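Local coordinates for outer membrane porin protein 32 (Delftia acidovorans, PDB 2FGQ) that forms homotrimeric, anion-selective channels across the bacterial outer membrane, each subunit a beta-barrel pore that binds malate in this structure, at residues V216-G221 against G244-V249; S103-S108 against K256-L261. One frame throughout, in Å; residues are numbered along the deposited sequence.

Interaction 1: V216-G221 against G244-V249; sequences VAKLSG and GASAPV
Gly244 and Ser220 form a hydrogen-bonded antiparallel pair: Gly244 N gives a straight bond to Ser220 O (2.8 Å, 166° at the hydrogen), and Gly244 O takes Ser220 N in return. Glycine suits this place because Leu106 packs against its bare backbone, on the face where Ser220 OG, anti to its own backbone N (chi1 -166°), bonds to Tyr104 O. Ala245, opposite Leu219 in a non-hydrogen-bonded pair, brings its CA within 3.1 Å of Lys218 O, while the Leu219 branch CD1 leans over Gly244 O at 3.5 Å. The methyl of Ala245 and the isobutyl of Leu219 share one face, and apolar groups suit this outer surface of the barrel. Ser246 exchanges two backbone bonds with Lys218; the side chains of this pair point to the other face, where Ser246 OG lies 3.6 Å from Lys218 CB and the extended lysine leads its amine away. Beyond the last bridge, Ala247 CB meets Ala217 CB at 4.2 Å. Pro248, which lacks an N-H, sets CD against Val216 O, and a water donates to both Val216 O and Pro248 O. This end of the hairpin thus rests on four backbone bonds, with side chains adding little.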
ATOM      1  N   VAL A 216      -1.299 -26.639 -33.776  1.00 25.53           N
ATOM      2  CA  VAL A 216      -2.093 -25.777 -34.647  1.00 25.61           C
ATOM      3  C   VAL A 216      -3.327 -25.188 -33.932  1.00 23.38           C
ATOM      4  O   VAL A 216      -3.846 -24.171 -34.343  1.00 22.42           O
ATOM      5  CB  VAL A 216      -2.532 -26.508 -35.941  1.00 26.30           C
ATOM      6  CG1 VAL A 216      -1.310 -27.095 -36.679  1.00 30.06           C
ATOM      7  CG2 VAL A 216      -3.572 -27.585 -35.665  1.00 28.08           C
ATOM      8  N   ALA A 217      -3.780 -25.846 -32.863  1.00 22.10           N
ATOM      9  CA  ALA A 217      -4.911 -25.357 -32.063  1.00 20.50           C
ATOM     10  C   ALA A 217      -4.920 -26.089 -30.738  1.00 19.78           C
ATOM     11  O   ALA A 217      -4.283 -27.141 -30.594  1.00 20.41           O
ATOM     12  CB  ALA A 217      -6.222 -25.579 -32.778  1.00 21.15           C
ATOM     13  N   LYS A 218      -5.643 -25.539 -29.769  1.00 17.83           N
ATOM     14  CA  LYS A 218      -5.803 -26.174 -28.456  1.00 17.54           C
ATOM     15  C   LYS A 218      -7.299 -26.225 -28.141  1.00 15.89           C
ATOM     16  O   LYS A 218      -8.022 -25.269 -28.411  1.00 16.64           O
ATOM     17  CB  LYS A 218      -5.045 -25.367 -27.405  1.00 17.80           C
ATOM     18  CG  LYS A 218      -5.228 -25.831 -25.983  1.00 20.07           C
ATOM     19  CD  LYS A 218      -4.283 -25.091 -25.017  1.00 22.01           C
ATOM     20  CE  LYS A 218      -4.364 -25.700 -23.638  1.00 25.25           C
ATOM     21  NZ  LYS A 218      -3.565 -24.907 -22.616  1.00 25.47           N
ATOM     22  N   LEU A 219      -7.744 -27.340 -27.600  1.00 15.85           N
ATOM     23  CA  LEU A 219      -9.117 -27.512 -27.157  1.00 16.45           C
ATOM     24  C   LEU A 219      -9.090 -27.690 -25.644  1.00 16.69           C
ATOM     25  O   LEU A 219      -8.252 -28.415 -25.115  1.00 16.48           O
ATOM     26  CB  LEU A 219      -9.691 -28.772 -27.809  1.00 18.26           C
ATOM     27  CG  LEU A 219     -11.156 -29.084 -27.552  1.00 22.40           C
ATOM     28  CD1 LEU A 219     -12.123 -28.045 -28.184  1.00 25.41           C
ATOM     29  CD2 LEU A 219     -11.409 -30.516 -28.083  1.00 27.42           C
ATOM     30  N   SER A 220     -10.040 -27.061 -24.958  1.00 15.70           N
ATOM     31  CA  SER A 220     -10.050 -27.081 -23.500  1.00 16.64           C
ATOM     32  C   SER A 220     -11.493 -27.088 -22.992  1.00 17.22           C
ATOM     33  O   SER A 220     -12.333 -26.458 -23.570  1.00 16.90           O
ATOM     34  CB  SER A 220      -9.323 -25.834 -22.998  1.00 17.87           C
ATOM     35  OG  SER A 220      -9.039 -25.969 -21.613  1.00 19.46           O
ATOM     36  N   GLY A 221     -11.764 -27.846 -21.941  1.00 18.63           N
ATOM     37  CA  GLY A 221     -13.077 -27.933 -21.336  1.00 19.17           C
ATOM     38  C   GLY A 221     -13.015 -28.023 -19.806  1.00 19.56           C
ATOM     39  O   GLY A 221     -12.017 -28.457 -19.209  1.00 20.37           O
ATOM     40  N   GLY A 244     -13.750 -24.425 -24.974  1.00 14.01           N
ATOM     41  CA  GLY A 244     -13.072 -23.424 -25.767  1.00 14.58           C
ATOM     42  C   GLY A 244     -11.990 -23.970 -26.653  1.00 14.35           C
ATOM     43  O   GLY A 244     -11.494 -25.091 -26.483  1.00 14.86           O
ATOM     44  N   ALA A 245     -11.601 -23.135 -27.601  1.00 14.80           N
ATOM     45  CA  ALA A 245     -10.495 -23.437 -28.490  1.00 15.86           C
ATOM     46  C   ALA A 245      -9.670 -22.189 -28.735  1.00 16.52           C
ATOM     47  O   ALA A 245     -10.192 -21.078 -28.737  1.00 16.81           O
ATOM     48  CB  ALA A 245     -10.994 -23.969 -29.791  1.00 17.21           C
ATOM     49  N   SER A 246      -8.387 -22.389 -28.956  1.00 16.67           N
ATOM     50  CA  SER A 246      -7.505 -21.306 -29.346  1.00 16.60           C
ATOM     51  C   SER A 246      -6.610 -21.795 -30.475  1.00 17.50           C
ATOM     52  O   SER A 246      -6.451 -22.993 -30.677  1.00 17.93           O
ATOM     53  CB  SER A 246      -6.629 -20.829 -28.194  1.00 17.45           C
ATOM     54  OG  SER A 246      -5.824 -21.869 -27.672  1.00 18.75           O
ATOM     55  N   ALA A 247      -6.045 -20.849 -31.206  1.00 17.42           N
ATOM     56  CA  ALA A 247      -5.126 -21.172 -32.293  1.00 17.99           C
ATOM     57  C   ALA A 247      -4.180 -20.008 -32.561  1.00 18.91           C
ATOM     58  O   ALA A 247      -4.637 -18.870 -32.615  1.00 17.19           O
ATOM     59  CB  ALA A 247      -5.920 -21.456 -33.544  1.00 17.95           C
ATOM     60  N   PRO A 248      -2.907 -20.290 -32.817  1.00 20.34           N
ATOM     61  CA  PRO A 248      -2.018 -19.258 -33.369  1.00 21.86           C
ATOM     62  C   PRO A 248      -2.482 -18.831 -34.755  1.00 22.59           C
ATOM     63  O   PRO A 248      -2.997 -19.663 -35.542  1.00 22.76           O
ATOM     64  CB  PRO A 248      -0.620 -19.933 -33.400  1.00 22.18           C
ATOM     65  CG  PRO A 248      -0.811 -21.345 -32.990  1.00 23.36           C
ATOM     66  CD  PRO A 248      -2.219 -21.575 -32.618  1.00 21.04           C
ATOM     67  N   VAL A 249      -2.340 -17.531 -35.013  1.00 23.68           N
ATOM     68  CA  VAL A 249      -2.638 -16.903 -36.286  1.00 25.69           C
ATOM     69  C   VAL A 249      -1.398 -16.129 -36.699  1.00 26.98           C
ATOM     70  O   VAL A 249      -0.988 -15.189 -36.042  1.00 25.14           O
ATOM     71  CB  VAL A 249      -3.829 -15.942 -36.195  1.00 26.43           C
ATOM     72  CG1 VAL A 249      -4.074 -15.253 -37.537  1.00 27.92           C
ATOM     73  CG2 VAL A 249      -5.072 -16.662 -35.751  1.00 30.28           C
TER
HETATM   74  O   HOH W   1      -2.884 -22.256 -36.139  1.00 30.41           O

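Interaction 2: S103-S108 against K256-L261; sequences SYDLFS and KLQYAL. With SO4 (sulfate ion), chain F.
Leu106 and Phe107, in a loop folded into the barrel, meet the wall strand at Lys256 and Gln258. The tight part surrounds the Phe107 ring. Lys256 CD lies over one face, near the rim; Gln258 CB comes in at the edge, in the ring plane, 3.8 Å from CE2; and Lys256 CB sits equally near CZ. Phenylalanine suits this place because its flat ring offers a face to the Lys256 chain and an edge to Gln258 CB. Leu106 points toward the strand and lies against the Gln258 side chain, its CD2 4.2 Å from Leu257 O. Gln258, its chain extended, brings its amide group alongside Asp105 and the backbone of Leu106. The carboxylate and amide planes are 44° apart, with the Gln258 amide carbon CD 3.5 Å from Asp105 OD1. That same OD1 accepts Phe107 N from above the carboxylate plane, making an Asx turn on the type I turn that runs from Asp105 to Ser108; OD2 is held by Ala109 N and Phe115 N.

The looser side is where Lys256 ends. With CG anti to the carbonyl carbon (chi1 -52°) and the rest extended, the lysine runs past the ring until NZ reaches Leu106 O, 3.0 Å away and in the carbonyl plane. NZ also donates to O2 of a sulfate at 2.7 Å, with a weak bond to O4; this ion, probably from the crystallisation liquor, is bound by Arg329 as well. The ammonium therefore ties the loop backbone to the wall while presenting positive charge to an anion, consistent with an anion-selective pore.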
ATOM      1  N   SER A 103      -6.406 -23.056 -15.118  1.00 15.56           N
ATOM      2  CA  SER A 103      -5.524 -23.204 -16.283  1.00 18.22           C
ATOM      3  C   SER A 103      -6.270 -23.666 -17.567  1.00 17.06           C
ATOM      4  O   SER A 103      -5.764 -23.461 -18.679  1.00 20.41           O
ATOM      5  CB  SER A 103      -4.356 -24.146 -15.965  1.00 19.16           C
ATOM      6  OG  SER A 103      -4.805 -25.514 -16.013  1.00 24.95           O
ATOM      7  N   TYR A 104      -7.467 -24.229 -17.431  1.00 15.44           N
ATOM      8  CA  TYR A 104      -8.277 -24.686 -18.565  1.00 15.41           C
ATOM      9  C   TYR A 104      -9.128 -23.582 -19.215  1.00 15.24           C
ATOM     10  O   TYR A 104      -9.711 -23.773 -20.273  1.00 17.42           O
ATOM     11  CB  TYR A 104      -9.162 -25.867 -18.140  1.00 13.81           C
ATOM     12  CG  TYR A 104      -8.333 -27.017 -17.685  1.00 13.81           C
ATOM     13  CD1 TYR A 104      -7.682 -27.812 -18.609  1.00 14.77           C
ATOM     14  CD2 TYR A 104      -8.134 -27.273 -16.333  1.00 13.82           C
ATOM     15  CE1 TYR A 104      -6.865 -28.811 -18.209  1.00 14.74           C
ATOM     16  CE2 TYR A 104      -7.344 -28.296 -15.914  1.00 14.04           C
ATOM     17  CZ  TYR A 104      -6.682 -29.072 -16.856  1.00 15.39           C
ATOM     18  OH  TYR A 104      -5.866 -30.115 -16.445  1.00 15.38           O
ATOM     19  N   ASP A 105      -9.193 -22.424 -18.567  1.00 15.57           N
ATOM     20  CA  ASP A 105      -9.879 -21.271 -19.100  1.00 16.42           C
ATOM     21  C   ASP A 105      -8.954 -20.548 -20.075  1.00 17.19           C
ATOM     22  O   ASP A 105      -7.883 -20.088 -19.694  1.00 18.53           O
ATOM     23  CB  ASP A 105     -10.182 -20.356 -17.917  1.00 16.10           C
ATOM     24  CG  ASP A 105     -11.054 -19.185 -18.241  1.00 17.27           C
ATOM     25  OD1 ASP A 105     -11.430 -18.903 -19.388  1.00 17.61           O
ATOM     26  OD2 ASP A 105     -11.435 -18.464 -17.284  1.00 18.92           O
ATOM     27  N   LEU A 106      -9.368 -20.424 -21.324  1.00 17.08           N
ATOM     28  CA  LEU A 106      -8.516 -19.803 -22.325  1.00 18.26           C
ATOM     29  C   LEU A 106      -8.319 -18.310 -22.159  1.00 18.79           C
ATOM     30  O   LEU A 106      -7.397 -17.736 -22.754  1.00 19.04           O
ATOM     31  CB  LEU A 106      -9.095 -20.098 -23.696  1.00 18.86           C
ATOM     32  CG  LEU A 106      -8.624 -21.347 -24.440  1.00 26.15           C
ATOM     33  CD1 LEU A 106      -7.990 -22.394 -23.609  1.00 27.95           C
ATOM     34  CD2 LEU A 106      -9.755 -21.841 -25.267  1.00 29.05           C
ATOM     35  N   PHE A 107      -9.179 -17.707 -21.334  1.00 18.08           N
ATOM     36  CA  PHE A 107      -9.138 -16.277 -21.030  1.00 18.70           C
ATOM     37  C   PHE A 107      -8.570 -16.035 -19.648  1.00 21.69           C
ATOM     38  O   PHE A 107      -8.571 -14.908 -19.168  1.00 22.60           O
ATOM     39  CB  PHE A 107     -10.536 -15.689 -21.162  1.00 17.49           C
ATOM     40  CG  PHE A 107     -10.968 -15.567 -22.574  1.00 15.15           C
ATOM     41  CD1 PHE A 107     -10.581 -14.465 -23.320  1.00 15.35           C
ATOM     42  CD2 PHE A 107     -11.702 -16.553 -23.172  1.00 14.11           C
ATOM     43  CE1 PHE A 107     -10.974 -14.363 -24.629  1.00 16.36           C
ATOM     44  CE2 PHE A 107     -12.072 -16.457 -24.513  1.00 14.53           C
ATOM     45  CZ  PHE A 107     -11.704 -15.374 -25.228  1.00 15.53           C
ATOM     46  N   SER A 108      -8.071 -17.096 -19.030  1.00 23.04           N
ATOM     47  CA  SER A 108      -7.167 -16.961 -17.855  1.00 25.07           C
ATOM     48  C   SER A 108      -7.835 -16.284 -16.674  1.00 23.39           C
ATOM     49  O   SER A 108      -7.174 -15.532 -15.916  1.00 22.93           O
ATOM     50  CB  SER A 108      -5.906 -16.195 -18.222  1.00 26.03           C
ATOM     51  OG  SER A 108      -5.336 -16.655 -19.433  1.00 32.40           O
ATOM     52  N   LYS A 256      -9.017 -16.869 -29.874  1.00 13.72           N
ATOM     53  CA  LYS A 256      -9.629 -17.692 -28.832  1.00 15.27           C
ATOM     54  C   LYS A 256     -11.145 -17.584 -28.892  1.00 14.58           C
ATOM     55  O   LYS A 256     -11.698 -16.513 -29.097  1.00 15.66           O
ATOM     56  CB  LYS A 256      -9.194 -17.239 -27.417  1.00 16.28           C
ATOM     57  CG  LYS A 256      -7.734 -17.112 -27.144  1.00 21.08           C
ATOM     58  CD  LYS A 256      -7.557 -16.317 -25.841  1.00 24.40           C
ATOM     59  CE  LYS A 256      -6.180 -15.932 -25.602  1.00 27.75           C
ATOM     60  NZ  LYS A 256      -6.083 -15.417 -24.205  1.00 27.18           N
ATOM     61  N   LEU A 257     -11.825 -18.708 -28.672  1.00 14.61           N
ATOM     62  CA  LEU A 257     -13.267 -18.770 -28.654  1.00 14.65           C
ATOM     63  C   LEU A 257     -13.697 -19.685 -27.512  1.00 13.90           C
ATOM     64  O   LEU A 257     -13.199 -20.802 -27.396  1.00 15.08           O
ATOM     65  CB  LEU A 257     -13.735 -19.358 -29.985  1.00 15.34           C
ATOM     66  CG  LEU A 257     -15.046 -19.098 -30.695  1.00 22.88           C
ATOM     67  CD1 LEU A 257     -15.685 -20.335 -31.384  1.00 24.03           C
ATOM     68  CD2 LEU A 257     -16.032 -18.178 -30.110  1.00 22.80           C
ATOM     69  N   GLN A 258     -14.616 -19.208 -26.680  1.00 12.77           N
ATOM     70  CA  GLN A 258     -15.060 -19.993 -25.535  1.00 13.28           C
ATOM     71  C   GLN A 258     -16.545 -19.846 -25.338  1.00 13.69           C
ATOM     72  O   GLN A 258     -17.096 -18.751 -25.458  1.00 14.48           O
ATOM     73  CB  GLN A 258     -14.322 -19.542 -24.292  1.00 15.11           C
ATOM     74  CG  GLN A 258     -14.387 -20.515 -23.133  1.00 16.78           C
ATOM     75  CD  GLN A 258     -13.307 -20.190 -22.085  1.00 18.92           C
ATOM     76  OE1 GLN A 258     -13.593 -19.539 -21.060  1.00 20.72           O
ATOM     77  NE2 GLN A 258     -12.093 -20.639 -22.334  1.00 17.53           N
ATOM     78  N   TYR A 259     -17.185 -20.974 -25.059  1.00 13.92           N
ATOM     79  CA  TYR A 259     -18.600 -21.037 -24.735  1.00 14.35           C
ATOM     80  C   TYR A 259     -18.760 -21.522 -23.309  1.00 13.84           C
ATOM     81  O   TYR A 259     -18.064 -22.445 -22.897  1.00 14.66           O
ATOM     82  CB  TYR A 259     -19.322 -22.033 -25.700  1.00 14.46           C
ATOM     83  CG  TYR A 259     -20.755 -22.299 -25.286  1.00 20.47           C
ATOM     84  CD1 TYR A 259     -21.771 -21.434 -25.630  1.00 26.68           C
ATOM     85  CD2 TYR A 259     -21.070 -23.394 -24.466  1.00 26.19           C
ATOM     86  CE1 TYR A 259     -23.081 -21.653 -25.194  1.00 29.40           C
ATOM     87  CE2 TYR A 259     -22.371 -23.636 -24.047  1.00 30.02           C
ATOM     88  CZ  TYR A 259     -23.370 -22.754 -24.407  1.00 29.85           C
ATOM     89  OH  TYR A 259     -24.669 -22.975 -23.987  1.00 35.39           O
ATOM     90  N   ALA A 260     -19.673 -20.931 -22.548  1.00 13.42           N
ATOM     91  CA  ALA A 260     -19.952 -21.376 -21.194  1.00 13.86           C
ATOM     92  C   ALA A 260     -21.453 -21.345 -20.920  1.00 13.83           C
ATOM     93  O   ALA A 260     -22.226 -20.603 -21.534  1.00 14.71           O
ATOM     94  CB  ALA A 260     -19.217 -20.512 -20.167  1.00 13.64           C
ATOM     95  N   LEU A 261     -21.850 -22.216 -20.011  1.00 13.66           N
ATOM     96  CA  LEU A 261     -23.214 -22.302 -19.545  1.00 14.30           C
ATOM     97  C   LEU A 261     -23.202 -22.378 -18.009  1.00 13.57           C
ATOM     98  O   LEU A 261     -22.444 -23.169 -17.430  1.00 13.72           O
ATOM     99  CB  LEU A 261     -23.836 -23.584 -20.130  1.00 15.03           C
ATOM    100  CG  LEU A 261     -25.293 -23.906 -19.764  1.00 20.25           C
ATOM    101  CD1 LEU A 261     -25.481 -24.471 -18.453  1.00 26.20           C
ATOM    102  CD2 LEU A 261     -26.232 -22.800 -19.952  1.00 24.99           C
TER
HETATM  103  S   SO4 F 600      -2.465 -15.196 -23.765  1.00 44.17           S
HETATM  104  O1  SO4 F 600      -1.522 -14.474 -24.630  1.00 40.63           O
HETATM  105  O2  SO4 F 600      -3.427 -15.944 -24.590  1.00 40.54           O
HETATM  106  O3  SO4 F 600      -1.712 -16.162 -22.955  1.00 44.39           O
HETATM  107  O4  SO4 F 600      -3.175 -14.262 -22.883  1.00 40.16           O

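Overall arrangement
Interaction 1 joins neighbouring barrel strands, whereas interaction 2 fastens the inward-folded loop to the next strand along the wall, their centres about 10 Å apart. They meet directly: Ser220 OG lies 2.7 Å from Tyr104 O, and Leu106 packs on Gly244 and Ala245, whose N in turn pairs with Leu257 O at 2.8 Å. The loop thus rests on three consecutive strands, 218-230, 235-249 and 253-264. Bound D-malate is about 8 Å from the side chain of Asp105 and about 13 Å from that of Ser220. Neither contact touches malate; interaction 2 is nearer, because its loop segment is flanked by the pocket residues Thr102 and Ala109.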